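Local coordinates for hypothetical protein PA3499 (Pseudomonas aeruginosa, PDB 2IG8), which is of unknown function but belongs to the YjgF-like group of small trimeric alpha-beta proteins, at residues Asn77-Val83 against Ile128-Leu134; Ile7-Leu12 against Ala66-Ala71; Thr36-Arg42 against Phe121-Glu127. One frame throughout, in Å; residues are numbered along the deposited sequence.

Contact 1: residues Asn77-Val83 against Ile128-Leu134; sequences NLYKLNV and IDAWARL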
ATOM      1  N   ASN B  77       9.737  -4.150  15.467  1.00 20.44           N
ATOM      2  CA  ASN B  77       8.293  -3.957  15.327  1.00 20.05           C
ATOM      3  C   ASN B  77       7.814  -3.869  13.873  1.00 19.97           C
ATOM      4  O   ASN B  77       6.634  -4.039  13.604  1.00 18.76           O
ATOM      5  CB  ASN B  77       7.862  -2.670  16.035  1.00 19.67           C
ATOM      6  CG  ASN B  77       8.031  -2.720  17.544  1.00 20.88           C
ATOM      7  OD1 ASN B  77       8.039  -3.790  18.180  1.00 22.56           O
ATOM      8  ND2 ASN B  77       8.134  -1.550  18.132  1.00 19.91           N
ATOM      9  N   LEU B  78       8.734  -3.570  12.953  1.00 20.60           N
ATOM     10  CA  LEU B  78       8.423  -3.425  11.531  1.00 20.44           C
ATOM     11  C   LEU B  78       8.095  -4.789  10.922  1.00 20.78           C
ATOM     12  O   LEU B  78       8.853  -5.741  11.132  1.00 21.35           O
ATOM     13  CB  LEU B  78       9.613  -2.807  10.796  1.00 20.61           C
ATOM     14  CG  LEU B  78       9.921  -1.347  11.139  1.00 20.09           C
ATOM     15  CD1 LEU B  78      11.319  -0.940  10.731  1.00 18.14           C
ATOM     16  CD2 LEU B  78       8.866  -0.449  10.480  1.00 18.99           C
ATOM     17  N   TYR B  79       6.971  -4.886  10.214  1.00 20.47           N
ATOM     18  CA  TYR B  79       6.603  -6.124   9.523  1.00 20.94           C
ATOM     19  C   TYR B  79       6.402  -5.956   8.014  1.00 20.68           C
ATOM     20  O   TYR B  79       6.328  -6.935   7.301  1.00 19.23           O
ATOM     21  CB  TYR B  79       5.367  -6.765  10.173  1.00 20.93           C
ATOM     22  CG  TYR B  79       4.094  -5.967  10.095  1.00 20.55           C
ATOM     23  CD1 TYR B  79       3.283  -6.028   8.970  1.00 19.69           C
ATOM     24  CD2 TYR B  79       3.699  -5.141  11.140  1.00 20.90           C
ATOM     25  CE1 TYR B  79       2.101  -5.296   8.893  1.00 22.16           C
ATOM     26  CE2 TYR B  79       2.526  -4.383  11.059  1.00 20.84           C
ATOM     27  CZ  TYR B  79       1.735  -4.474   9.938  1.00 21.57           C
ATOM     28  OH  TYR B  79       0.559  -3.758   9.854  1.00 22.80           O
ATOM     29  N   LYS B  80       6.352  -4.725   7.510  1.00 21.31           N
ATOM     30  CA  LYS B  80       6.252  -4.520   6.056  1.00 21.71           C
ATOM     31  C   LYS B  80       6.870  -3.176   5.692  1.00 21.69           C
ATOM     32  O   LYS B  80       6.715  -2.197   6.432  1.00 22.32           O
ATOM     33  CB  LYS B  80       4.801  -4.606   5.559  1.00 22.04           C
ATOM     34  CG  LYS B  80       4.655  -4.385   4.037  1.00 23.58           C
ATOM     35  CD  LYS B  80       3.215  -4.526   3.488  1.00 25.20           C
ATOM     36  CE  LYS B  80       2.915  -5.903   2.953  1.00 28.82           C
ATOM     37  NZ  LYS B  80       1.543  -6.034   2.318  1.00 27.69           N
ATOM     38  N   LEU B  81       7.585  -3.152   4.572  1.00 21.20           N
ATOM     39  CA  LEU B  81       8.146  -1.923   4.013  1.00 21.92           C
ATOM     40  C   LEU B  81       7.787  -1.869   2.534  1.00 22.33           C
ATOM     41  O   LEU B  81       8.247  -2.712   1.743  1.00 23.99           O
ATOM     42  CB  LEU B  81       9.663  -1.916   4.159  1.00 22.18           C
ATOM     43  CG  LEU B  81      10.250  -2.012   5.556  1.00 21.88           C
ATOM     44  CD1 LEU B  81      11.785  -2.226   5.515  1.00 22.00           C
ATOM     45  CD2 LEU B  81       9.918  -0.799   6.349  1.00 21.80           C
ATOM     46  N   ASN B  82       6.936  -0.925   2.157  1.00 22.19           N
ATOM     47  CA  ASN B  82       6.694  -0.693   0.746  1.00 21.70           C
ATOM     48  C   ASN B  82       7.558   0.451   0.252  1.00 21.47           C
ATOM     49  O   ASN B  82       7.540   1.549   0.816  1.00 21.06           O
ATOM     50  CB  ASN B  82       5.235  -0.473   0.481  1.00 23.02           C
ATOM     51  CG  ASN B  82       4.424  -1.751   0.684  1.00 24.91           C
ATOM     52  OD1 ASN B  82       4.978  -2.865   0.704  1.00 30.33           O
ATOM     53  ND2 ASN B  82       3.168  -1.603   0.882  1.00 27.71           N
ATOM     54  N   VAL B  83       8.312   0.176  -0.800  1.00 20.13           N
ATOM     55  CA  VAL B  83       9.406   1.044  -1.204  1.00 20.25           C
ATOM     56  C   VAL B  83       9.111   1.554  -2.600  1.00 20.51           C
ATOM     57  O   VAL B  83       8.797   0.766  -3.516  1.00 19.84           O
ATOM     58  CB  VAL B  83      10.739   0.290  -1.197  1.00 19.90           C
ATOM     59  CG1 VAL B  83      11.893   1.250  -1.606  1.00 18.04           C
ATOM     60  CG2 VAL B  83      10.955  -0.363   0.184  1.00 19.73           C
ATOM     61  N   ILE B 128       9.631   5.401   1.616  1.00 21.10           N
ATOM     62  CA  ILE B 128       9.224   4.143   2.204  1.00 22.33           C
ATOM     63  C   ILE B 128       8.013   4.317   3.099  1.00 22.70           C
ATOM     64  O   ILE B 128       7.976   5.205   3.971  1.00 22.85           O
ATOM     65  CB  ILE B 128      10.372   3.479   2.977  1.00 21.84           C
ATOM     66  CG1 ILE B 128      11.562   3.214   2.032  1.00 21.34           C
ATOM     67  CG2 ILE B 128       9.850   2.204   3.665  1.00 20.54           C
ATOM     68  CD1 ILE B 128      12.850   2.606   2.701  1.00 23.06           C
ATOM     69  N   ASP B 129       7.016   3.467   2.854  1.00 24.29           N
ATOM     70  CA  ASP B 129       5.828   3.363   3.670  1.00 23.93           C
ATOM     71  C   ASP B 129       6.000   2.155   4.581  1.00 23.21           C
ATOM     72  O   ASP B 129       6.042   1.009   4.092  1.00 23.43           O
ATOM     73  CB  ASP B 129       4.603   3.198   2.751  1.00 25.75           C
ATOM     74  CG  ASP B 129       3.269   3.432   3.461  1.00 28.89           C
ATOM     75  OD1 ASP B 129       3.238   3.762   4.679  1.00 38.64           O
ATOM     76  OD2 ASP B 129       2.220   3.250   2.797  1.00 39.10           O
ATOM     77  N   ALA B 130       6.160   2.406   5.881  1.00 22.40           N
ATOM     78  CA  ALA B 130       6.536   1.372   6.866  1.00 22.30           C
ATOM     79  C   ALA B 130       5.316   0.997   7.720  1.00 21.99           C
ATOM     80  O   ALA B 130       4.537   1.865   8.141  1.00 20.19           O
ATOM     81  CB  ALA B 130       7.686   1.853   7.786  1.00 21.20           C
ATOM     82  N   TRP B 131       5.161  -0.300   7.957  1.00 22.39           N
ATOM     83  CA  TRP B 131       4.107  -0.824   8.820  1.00 22.85           C
ATOM     84  C   TRP B 131       4.766  -1.510  10.006  1.00 22.85           C
ATOM     85  O   TRP B 131       5.718  -2.305   9.827  1.00 20.79           O
ATOM     86  CB  TRP B 131       3.223  -1.823   8.065  1.00 25.07           C
ATOM     87  CG  TRP B 131       2.673  -1.288   6.765  1.00 27.43           C
ATOM     88  CD1 TRP B 131       3.360  -1.128   5.595  1.00 29.46           C
ATOM     89  CD2 TRP B 131       1.337  -0.846   6.502  1.00 28.93           C
ATOM     90  NE1 TRP B 131       2.547  -0.602   4.636  1.00 31.17           N
ATOM     91  CE2 TRP B 131       1.294  -0.432   5.154  1.00 29.54           C
ATOM     92  CE3 TRP B 131       0.178  -0.753   7.273  1.00 30.52           C
ATOM     93  CZ2 TRP B 131       0.139   0.068   4.557  1.00 31.10           C
ATOM     94  CZ3 TRP B 131      -1.003  -0.249   6.676  1.00 30.87           C
ATOM     95  CH2 TRP B 131      -1.006   0.156   5.329  1.00 30.71           C
ATOM     96  N   ALA B 132       4.275  -1.191  11.205  1.00 22.20           N
ATOM     97  CA  ALA B 132       4.790  -1.755  12.451  1.00 22.22           C
ATOM     98  C   ALA B 132       3.696  -1.938  13.507  1.00 21.91           C
ATOM     99  O   ALA B 132       2.649  -1.275  13.467  1.00 20.77           O
ATOM    100  CB  ALA B 132       5.914  -0.866  13.014  1.00 21.52           C
ATOM    101  N   ARG B 133       3.957  -2.879  14.418  1.00 22.74           N
ATOM    102  CA  ARG B 133       3.162  -3.149  15.615  1.00 23.31           C
ATOM    103  C   ARG B 133       4.091  -3.201  16.820  1.00 23.13           C
ATOM    104  O   ARG B 133       5.113  -3.884  16.769  1.00 22.00           O
ATOM    105  CB  ARG B 133       2.560  -4.541  15.521  1.00 24.20           C
ATOM    106  CG  ARG B 133       1.395  -4.658  14.650  1.00 25.83           C
ATOM    107  CD  ARG B 133       0.868  -6.046  14.754  1.00 26.19           C
ATOM    108  NE  ARG B 133       0.161  -6.241  16.008  1.00 26.86           N
ATOM    109  CZ  ARG B 133      -1.114  -5.917  16.189  1.00 30.68           C
ATOM    110  NH1 ARG B 133      -1.819  -5.356  15.204  1.00 33.47           N
ATOM    111  NH2 ARG B 133      -1.693  -6.138  17.364  1.00 30.12           N
ATOM    112  N   LEU B 134       3.710  -2.554  17.917  1.00 23.02           N
ATOM    113  CA  LEU B 134       4.552  -2.498  19.111  1.00 23.52           C
ATOM    114  C   LEU B 134       4.626  -3.818  19.905  1.00 23.94           C
ATOM    115  O   LEU B 134       5.469  -3.959  20.796  1.00 24.12           O
ATOM    116  CB  LEU B 134       4.063  -1.380  20.031  1.00 23.93           C
ATOM    117  CG  LEU B 134       4.087   0.029  19.424  1.00 25.57           C
ATOM    118  CD1 LEU B 134       3.584   1.052  20.431  1.00 28.27           C
ATOM    119  CD2 LEU B 134       5.460   0.383  18.950  1.00 27.80           C
TER
HETATM  120  O   HOH W   1       2.400   1.613   0.682  1.00 42.43           O
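Tyr79 and Lys80 both face Trp131 across two antiparallel strands, making a classic beta bulge in the sheet of this YjgF-like fold. Trp131 O accepts a bond from Tyr79 N at 2.9 Å and a weaker one from Lys80 N at 3.4 Å. Trp131 N returns a bond to Lys80 O. Beyond the bulge Asn82 and Asp129 form a hydrogen-bonded pair. At the other end Arg133 N reaches Asn77 O.

Aliphatic contacts lie on the face of Leu78, Leu81, Val83, Ile128, Ala130 and Ala132, against helices 53-70 and 91-101. The CD2 methyls of Leu78 and Leu81 both touch Ala130 CB, the first at 3.7 Å.

The other face looks toward the neighbouring subunits. Lys80 runs beside the indole, then bends at chi3 (-95°), and its NZ forms a salt bridge with Asp129 of the second subunit. Asp129 OD1 does the same with Lys80 of the third subunit. A water accepts a weak bond from Asn82 ND2 and donates to Asp129 OD2 at 2.7 Å. Trp131 NE1 is buried without a polar partner. Tyr79 CG lies between its backbone N and carbonyl carbon (chi1 64°), which swings the ring over Trp131 CB in a CH-pi contact, 3.9 Å from CB to centroid.

Contact 2: residues Ile7-Leu12 against Ala66-Ala71; sequences IRAAAL and ALLEAA
Ile7 meets the C-terminal end of helix 53-70 with two of its branches. Its CG2 methyl presses on Ala70 CB at 3.5 Å. The other branch has CG1 anti to the carbonyl carbon (chi1 -63°), and this sends it to the next residue, where CD1 touches Ala71 CB at 3.9 Å. One branch thus serves the last helical residue and the other the residue after it. Ile7 also packs on Leu30 of the sheet, so it is shared between helix and strands.

The first bond of the Arg8 side chain points away, and its carbonyl oxygen comes near Ala70 CB. Ala9 points back to the helix. Its CB rests on Ala70 CB at 3.9 Å and is 4.0 Å from Leu67 CD2. The small side chain of Ala70 is consistent with this close approach, with the CA atoms of Ala9 and Ala70 5.3 Å apart.

In the alpha-beta fold of this family, the helix packs on the sheet, and here the segment following strand 4-6 lies along the flank of the helix. Ala9 also opens a type I turn that ends at Leu12, closed by a bond from Leu12 N to Ala9 O. The turn brings Leu12 back toward the helix. Leu12 crosses Leu67 at about a right angle, and Leu12 CD1 meets Leu67 CD2 at 3.8 Å.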
ATOM      1  N   ILE B   7       1.643  10.445  17.533  1.00 33.49           N
ATOM      2  CA  ILE B   7       3.005  10.235  18.002  1.00 33.74           C
ATOM      3  C   ILE B   7       3.855  11.308  17.392  1.00 34.02           C
ATOM      4  O   ILE B   7       3.901  11.440  16.174  1.00 34.04           O
ATOM      5  CB  ILE B   7       3.555   8.861  17.582  1.00 33.04           C
ATOM      6  CG1 ILE B   7       2.730   7.748  18.226  1.00 31.28           C
ATOM      7  CG2 ILE B   7       5.042   8.737  17.958  1.00 34.05           C
ATOM      8  CD1 ILE B   7       2.765   7.760  19.727  1.00 29.49           C
ATOM      9  N   ARG B   8       4.515  12.079  18.242  1.00 34.70           N
ATOM     10  CA  ARG B   8       5.403  13.142  17.782  1.00 35.48           C
ATOM     11  C   ARG B   8       6.866  12.861  18.093  1.00 35.37           C
ATOM     12  O   ARG B   8       7.264  12.837  19.262  1.00 35.52           O
ATOM     13  CB  ARG B   8       4.991  14.437  18.428  1.00 35.26           C
ATOM     14  CG  ARG B   8       3.572  14.782  18.122  1.00 36.63           C
ATOM     15  CD  ARG B   8       3.183  15.997  18.881  1.00 36.97           C
ATOM     16  NE  ARG B   8       1.794  16.399  18.683  1.00 39.32           N
ATOM     17  CZ  ARG B   8       1.297  16.912  17.558  1.00 40.07           C
ATOM     18  NH1 ARG B   8       0.026  17.282  17.525  1.00 39.56           N
ATOM     19  NH2 ARG B   8       2.047  17.055  16.469  1.00 40.48           N
ATOM     20  N   ALA B   9       7.650  12.660  17.038  1.00 35.49           N
ATOM     21  CA  ALA B   9       9.102  12.580  17.133  1.00 35.92           C
ATOM     22  C   ALA B   9       9.697  13.993  16.920  1.00 36.04           C
ATOM     23  O   ALA B   9       9.360  14.674  15.947  1.00 36.22           O
ATOM     24  CB  ALA B   9       9.634  11.603  16.092  1.00 35.54           C
ATOM     25  N   ALA B  10      10.579  14.425  17.814  1.00 36.71           N
ATOM     26  CA  ALA B  10      11.153  15.792  17.758  1.00 37.21           C
ATOM     27  C   ALA B  10      11.831  16.119  16.429  1.00 37.60           C
ATOM     28  O   ALA B  10      11.670  17.230  15.894  1.00 37.78           O
ATOM     29  CB  ALA B  10      12.149  15.987  18.869  1.00 37.37           C
ATOM     30  N   ALA B  11      12.577  15.145  15.909  1.00 38.09           N
ATOM     31  CA  ALA B  11      13.311  15.303  14.650  1.00 38.35           C
ATOM     32  C   ALA B  11      12.384  15.346  13.430  1.00 38.91           C
ATOM     33  O   ALA B  11      12.838  15.665  12.319  1.00 39.59           O
ATOM     34  CB  ALA B  11      14.314  14.194  14.497  1.00 38.17           C
ATOM     35  N   LEU B  12      11.102  15.034  13.641  1.00 38.47           N
ATOM     36  CA  LEU B  12      10.138  14.952  12.565  1.00 38.63           C
ATOM     37  C   LEU B  12       8.905  15.731  12.925  1.00 39.44           C
ATOM     38  O   LEU B  12       7.839  15.151  13.141  1.00 39.28           O
ATOM     39  CB  LEU B  12       9.769  13.490  12.298  1.00 38.38           C
ATOM     40  CG  LEU B  12      10.949  12.671  11.808  1.00 37.13           C
ATOM     41  CD1 LEU B  12      10.521  11.251  11.594  1.00 34.78           C
ATOM     42  CD2 LEU B  12      11.499  13.291  10.530  1.00 36.46           C
ATOM     43  N   ALA B  66      13.065   6.656  14.350  1.00 20.28           N
ATOM     44  CA  ALA B  66      12.736   7.781  15.207  1.00 21.11           C
ATOM     45  C   ALA B  66      11.259   7.766  15.580  1.00 20.71           C
ATOM     46  O   ALA B  66      10.916   7.952  16.752  1.00 20.72           O
ATOM     47  CB  ALA B  66      13.133   9.137  14.534  1.00 20.84           C
ATOM     48  N   LEU B  67      10.392   7.496  14.610  1.00 20.66           N
ATOM     49  CA  LEU B  67       8.958   7.400  14.887  1.00 20.97           C
ATOM     50  C   LEU B  67       8.661   6.228  15.827  1.00 21.10           C
ATOM     51  O   LEU B  67       7.926   6.386  16.812  1.00 21.01           O
ATOM     52  CB  LEU B  67       8.140   7.286  13.599  1.00 20.56           C
ATOM     53  CG  LEU B  67       8.180   8.490  12.653  1.00 20.80           C
ATOM     54  CD1 LEU B  67       7.565   8.139  11.283  1.00 21.50           C
ATOM     55  CD2 LEU B  67       7.543   9.707  13.278  1.00 21.55           C
ATOM     56  N   LEU B  68       9.252   5.068  15.533  1.00 21.53           N
ATOM     57  CA  LEU B  68       9.086   3.877  16.378  1.00 21.86           C
ATOM     58  C   LEU B  68       9.493   4.154  17.818  1.00 21.94           C
ATOM     59  O   LEU B  68       8.767   3.808  18.754  1.00 21.39           O
ATOM     60  CB  LEU B  68       9.904   2.708  15.840  1.00 21.61           C
ATOM     61  CG  LEU B  68       9.344   1.993  14.610  1.00 22.16           C
ATOM     62  CD1 LEU B  68      10.423   1.157  13.899  1.00 24.45           C
ATOM     63  CD2 LEU B  68       8.101   1.142  14.988  1.00 23.60           C
ATOM     64  N   GLU B  69      10.664   4.756  17.984  1.00 22.86           N
ATOM     65  CA  GLU B  69      11.169   5.139  19.306  1.00 23.92           C
ATOM     66  C   GLU B  69      10.298   6.164  20.014  1.00 23.81           C
ATOM     67  O   GLU B  69      10.092   6.063  21.222  1.00 23.45           O
ATOM     68  CB  GLU B  69      12.633   5.583  19.221  1.00 24.37           C
ATOM     69  CG  GLU B  69      13.522   4.381  18.924  1.00 25.90           C
ATOM     70  CD  GLU B  69      15.004   4.689  18.834  1.00 28.37           C
ATOM     71  OE1 GLU B  69      15.383   5.879  18.815  1.00 34.10           O
ATOM     72  OE2 GLU B  69      15.793   3.712  18.768  1.00 33.96           O
ATOM     73  N   ALA B  70       9.748   7.115  19.270  1.00 23.09           N
ATOM     74  CA  ALA B  70       8.848   8.090  19.852  1.00 23.12           C
ATOM     75  C   ALA B  70       7.608   7.407  20.443  1.00 22.91           C
ATOM     76  O   ALA B  70       7.031   7.899  21.408  1.00 22.23           O
ATOM     77  CB  ALA B  70       8.456   9.160  18.831  1.00 22.60           C
ATOM     78  N   ALA B  71       7.226   6.267  19.877  1.00 22.86           N
ATOM     79  CA  ALA B  71       6.079   5.481  20.359  1.00 23.46           C
ATOM     80  C   ALA B  71       6.473   4.402  21.383  1.00 23.91           C
ATOM     81  O   ALA B  71       5.620   3.636  21.827  1.00 24.55           O
ATOM     82  CB  ALA B  71       5.357   4.833  19.165  1.00 22.91           C
TER

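Contact 3: residues Thr36-Arg42 against Phe121-Glu127; sequences TAHPATR and FPELLVE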
ATOM      1  N   THR B  36      10.768  10.133   3.660  1.00 20.52           N
ATOM      2  CA  THR B  36      11.751  10.452   2.646  1.00 20.11           C
ATOM      3  C   THR B  36      12.985  11.069   3.323  1.00 20.29           C
ATOM      4  O   THR B  36      12.952  11.417   4.523  1.00 19.25           O
ATOM      5  CB  THR B  36      11.235  11.467   1.618  1.00 20.99           C
ATOM      6  OG1 THR B  36      11.262  12.774   2.198  1.00 19.71           O
ATOM      7  CG2 THR B  36       9.818  11.135   1.126  1.00 20.13           C
ATOM      8  N   ALA B  37      14.055  11.231   2.541  1.00 18.86           N
ATOM      9  CA  ALA B  37      15.292  11.781   3.056  1.00 18.84           C
ATOM     10  C   ALA B  37      15.362  13.328   2.958  1.00 18.01           C
ATOM     11  O   ALA B  37      16.390  13.913   3.211  1.00 18.25           O
ATOM     12  CB  ALA B  37      16.514  11.105   2.369  1.00 17.60           C
ATOM     13  N   HIS B  38      14.256  13.977   2.624  1.00 18.42           N
ATOM     14  CA  HIS B  38      14.157  15.442   2.643  1.00 18.93           C
ATOM     15  C   HIS B  38      13.912  15.889   4.102  1.00 19.15           C
ATOM     16  O   HIS B  38      13.112  15.283   4.796  1.00 19.65           O
ATOM     17  CB  HIS B  38      12.989  15.892   1.761  1.00 19.14           C
ATOM     18  CG  HIS B  38      12.839  17.381   1.650  1.00 18.97           C
ATOM     19  ND1 HIS B  38      11.923  18.088   2.393  1.00 24.39           N
ATOM     20  CD2 HIS B  38      13.493  18.293   0.896  1.00 20.64           C
ATOM     21  CE1 HIS B  38      12.018  19.376   2.100  1.00 21.43           C
ATOM     22  NE2 HIS B  38      12.973  19.531   1.204  1.00 21.56           N
ATOM     23  N   PRO B  39      14.516  16.997   4.539  1.00 18.85           N
ATOM     24  CA  PRO B  39      15.371  17.973   3.831  1.00 18.05           C
ATOM     25  C   PRO B  39      16.865  17.711   3.744  1.00 17.34           C
ATOM     26  O   PRO B  39      17.559  18.506   3.111  1.00 17.62           O
ATOM     27  CB  PRO B  39      15.102  19.268   4.601  1.00 17.70           C
ATOM     28  CG  PRO B  39      14.879  18.811   6.017  1.00 17.41           C
ATOM     29  CD  PRO B  39      14.163  17.474   5.897  1.00 18.37           C
ATOM     30  N   ALA B  40      17.357  16.605   4.318  1.00 17.41           N
ATOM     31  CA  ALA B  40      18.773  16.259   4.257  1.00 17.52           C
ATOM     32  C   ALA B  40      19.260  16.203   2.798  1.00 18.18           C
ATOM     33  O   ALA B  40      20.376  16.644   2.499  1.00 18.35           O
ATOM     34  CB  ALA B  40      19.022  14.929   4.968  1.00 17.45           C
ATOM     35  N   THR B  41      18.407  15.670   1.915  1.00 17.92           N
ATOM     36  CA  THR B  41      18.695  15.557   0.478  1.00 17.63           C
ATOM     37  C   THR B  41      18.878  16.923  -0.171  1.00 18.25           C
ATOM     38  O   THR B  41      19.707  17.069  -1.061  1.00 18.09           O
ATOM     39  CB  THR B  41      17.614  14.799  -0.294  1.00 17.06           C
ATOM     40  OG1 THR B  41      16.290  15.242   0.082  1.00 17.25           O
ATOM     41  CG2 THR B  41      17.734  13.282  -0.066  1.00 15.09           C
ATOM     42  N   ARG B  42      18.092  17.914   0.254  1.00 18.23           N
ATOM     43  CA  ARG B  42      18.243  19.267  -0.308  1.00 19.33           C
ATOM     44  C   ARG B  42      19.546  19.909   0.124  1.00 19.88           C
ATOM     45  O   ARG B  42      20.291  20.493  -0.697  1.00 20.92           O
ATOM     46  CB  ARG B  42      17.038  20.160   0.048  1.00 19.13           C
ATOM     47  CG  ARG B  42      17.182  21.566  -0.507  1.00 19.09           C
ATOM     48  CD  ARG B  42      15.848  22.225  -0.788  1.00 21.44           C
ATOM     49  NE  ARG B  42      15.112  21.463  -1.787  1.00 25.07           N
ATOM     50  CZ  ARG B  42      13.804  21.563  -2.035  1.00 26.28           C
ATOM     51  NH1 ARG B  42      13.044  22.437  -1.366  1.00 25.71           N
ATOM     52  NH2 ARG B  42      13.252  20.788  -2.969  1.00 25.40           N
ATOM     53  N   PHE B 121       9.730  15.718  -3.756  1.00 21.48           N
ATOM     54  CA  PHE B 121      10.823  16.662  -4.005  1.00 21.61           C
ATOM     55  C   PHE B 121      11.762  16.090  -5.049  1.00 21.51           C
ATOM     56  O   PHE B 121      11.972  14.848  -5.120  1.00 21.81           O
ATOM     57  CB  PHE B 121      11.555  17.015  -2.709  1.00 22.94           C
ATOM     58  CG  PHE B 121      10.665  17.640  -1.689  1.00 23.32           C
ATOM     59  CD1 PHE B 121      10.261  18.943  -1.829  1.00 25.91           C
ATOM     60  CD2 PHE B 121      10.204  16.909  -0.609  1.00 25.52           C
ATOM     61  CE1 PHE B 121       9.433  19.531  -0.892  1.00 26.08           C
ATOM     62  CE2 PHE B 121       9.362  17.482   0.322  1.00 26.45           C
ATOM     63  CZ  PHE B 121       8.983  18.784   0.183  1.00 26.36           C
ATOM     64  N   PRO B 122      12.319  16.973  -5.891  1.00 21.45           N
ATOM     65  CA  PRO B 122      13.087  16.516  -7.031  1.00 21.55           C
ATOM     66  C   PRO B 122      14.392  15.807  -6.662  1.00 20.75           C
ATOM     67  O   PRO B 122      14.869  14.994  -7.443  1.00 20.50           O
ATOM     68  CB  PRO B 122      13.326  17.800  -7.834  1.00 21.90           C
ATOM     69  CG  PRO B 122      13.216  18.888  -6.843  1.00 22.52           C
ATOM     70  CD  PRO B 122      12.222  18.437  -5.846  1.00 21.27           C
ATOM     71  N   GLU B 123      14.922  16.055  -5.464  1.00 20.24           N
ATOM     72  CA  GLU B 123      16.179  15.409  -5.036  1.00 20.06           C
ATOM     73  C   GLU B 123      15.983  13.960  -4.574  1.00 19.81           C
ATOM     74  O   GLU B 123      16.970  13.217  -4.405  1.00 20.23           O
ATOM     75  CB  GLU B 123      16.838  16.201  -3.905  1.00 19.85           C
ATOM     76  CG  GLU B 123      17.167  17.640  -4.258  1.00 19.88           C
ATOM     77  CD  GLU B 123      16.055  18.637  -3.948  1.00 23.37           C
ATOM     78  OE1 GLU B 123      14.876  18.257  -3.773  1.00 21.23           O
ATOM     79  OE2 GLU B 123      16.392  19.833  -3.875  1.00 23.15           O
ATOM     80  N   LEU B 124      14.727  13.559  -4.351  1.00 19.62           N
ATOM     81  CA  LEU B 124      14.408  12.246  -3.791  1.00 19.60           C
ATOM     82  C   LEU B 124      14.585  11.099  -4.795  1.00 19.65           C
ATOM     83  O   LEU B 124      14.201  11.204  -5.979  1.00 19.04           O
ATOM     84  CB  LEU B 124      12.978  12.223  -3.242  1.00 19.29           C
ATOM     85  CG  LEU B 124      12.637  13.215  -2.119  1.00 19.71           C
ATOM     86  CD1 LEU B 124      11.170  12.992  -1.651  1.00 18.09           C
ATOM     87  CD2 LEU B 124      13.631  13.124  -0.956  1.00 19.52           C
ATOM     88  N   LEU B 125      15.168  10.009  -4.308  1.00 19.25           N
ATOM     89  CA  LEU B 125      15.294   8.748  -5.035  1.00 19.28           C
ATOM     90  C   LEU B 125      14.414   7.640  -4.436  1.00 19.50           C
ATOM     91  O   LEU B 125      14.217   6.619  -5.077  1.00 19.07           O
ATOM     92  CB  LEU B 125      16.750   8.254  -4.998  1.00 19.56           C
ATOM     93  CG  LEU B 125      17.772   9.088  -5.756  1.00 19.48           C
ATOM     94  CD1 LEU B 125      19.230   8.604  -5.435  1.00 18.05           C
ATOM     95  CD2 LEU B 125      17.430   9.054  -7.238  1.00 21.21           C
ATOM     96  N   VAL B 126      13.920   7.835  -3.207  1.00 19.90           N
ATOM     97  CA  VAL B 126      13.166   6.790  -2.504  1.00 19.74           C
ATOM     98  C   VAL B 126      12.221   7.355  -1.448  1.00 20.54           C
ATOM     99  O   VAL B 126      12.480   8.391  -0.817  1.00 19.37           O
ATOM    100  CB  VAL B 126      14.130   5.703  -1.901  1.00 20.17           C
ATOM    101  CG1 VAL B 126      15.038   6.307  -0.800  1.00 18.79           C
ATOM    102  CG2 VAL B 126      13.358   4.488  -1.337  1.00 19.96           C
ATOM    103  N   GLU B 127      11.087   6.673  -1.293  1.00 20.45           N
ATOM    104  CA  GLU B 127      10.158   6.912  -0.213  1.00 20.81           C
ATOM    105  C   GLU B 127       9.729   5.534   0.299  1.00 21.49           C
ATOM    106  O   GLU B 127       9.539   4.610  -0.491  1.00 21.66           O
ATOM    107  CB  GLU B 127       8.953   7.726  -0.703  1.00 21.13           C
ATOM    108  CG  GLU B 127       7.888   7.922   0.348  1.00 21.38           C
ATOM    109  CD  GLU B 127       7.057   9.203   0.166  1.00 23.62           C
ATOM    110  OE1 GLU B 127       7.302   9.994  -0.765  1.00 27.93           O
ATOM    111  OE2 GLU B 127       6.162   9.418   0.993  1.00 26.70           O
TER
HETATM  112  O   HOH W   2      14.489   9.813   0.154  1.00 14.09           O
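Phe121 lays its ring on that of His38 in a face-to-face stack, with centroids 3.7 Å apart and planes 17° from parallel. The imidazole is sandwiched, because Pro39 CB sits over its opposite face. His38 CG is anti to the backbone N (chi1 -177°), which carries the ring out over Phe121. Lys91 of the third subunit makes a cation-pi contact with Phe121.

Pro122 CD lies at the edge of the Arg42 guanidinium, near its plane. Glu123 forms a salt bridge with the same group. Arg42 grips it side-on with two nitrogens: NE bonds OE2 of Glu123 at 2.9 Å, and NH2 bonds Glu123 OE1 at 3.1 Å. The guanidinium and carboxylate planes are 44° apart. His38 NE2 lies over one guanidinium face, so the stack and the salt bridge adjoin.

Leu124 splits its two methyls. CD1 touches Thr36 CG2 at 3.6 Å, while Leu124 CD2 sits near Thr41 OG1 and the backbone of His38. Val126 makes its link through water, which accepts from Ala37 N and donates to Val126 O at 2.6 Å. Glu127 brings OE1 to Thr36 CG2 at 3.3 Å.

Each segment contains a turn next to a strand of the sheet: an ST turn after strand 29-36, with Thr36 OG1 accepting from His38 N, and a type I turn from Phe121 to Leu124 before strand 126-133.

Overall arrangement
Contact 1 is the buried one, its centre about 8 Å from the centre of the chain; the centres of contacts 2 and 3 lie about 12 Å from it, and both are partly buried. Contacts 1 and 3 share strand 126-133. They meet where Val83 packs on Val126, and both reach the third subunit. Contact 2 touches no other chain of the trimer. Its helix reaches contact 1 mainly through Leu68, whose side chain faces away from segment 7-12 and packs on Leu78 and Ala132. Contacts 2 and 3 do not touch. The chemistry changes with place: backbone bonding between strands in contact 1, apolar helix packing in contact 2, and stacking with a salt bridge in contact 3.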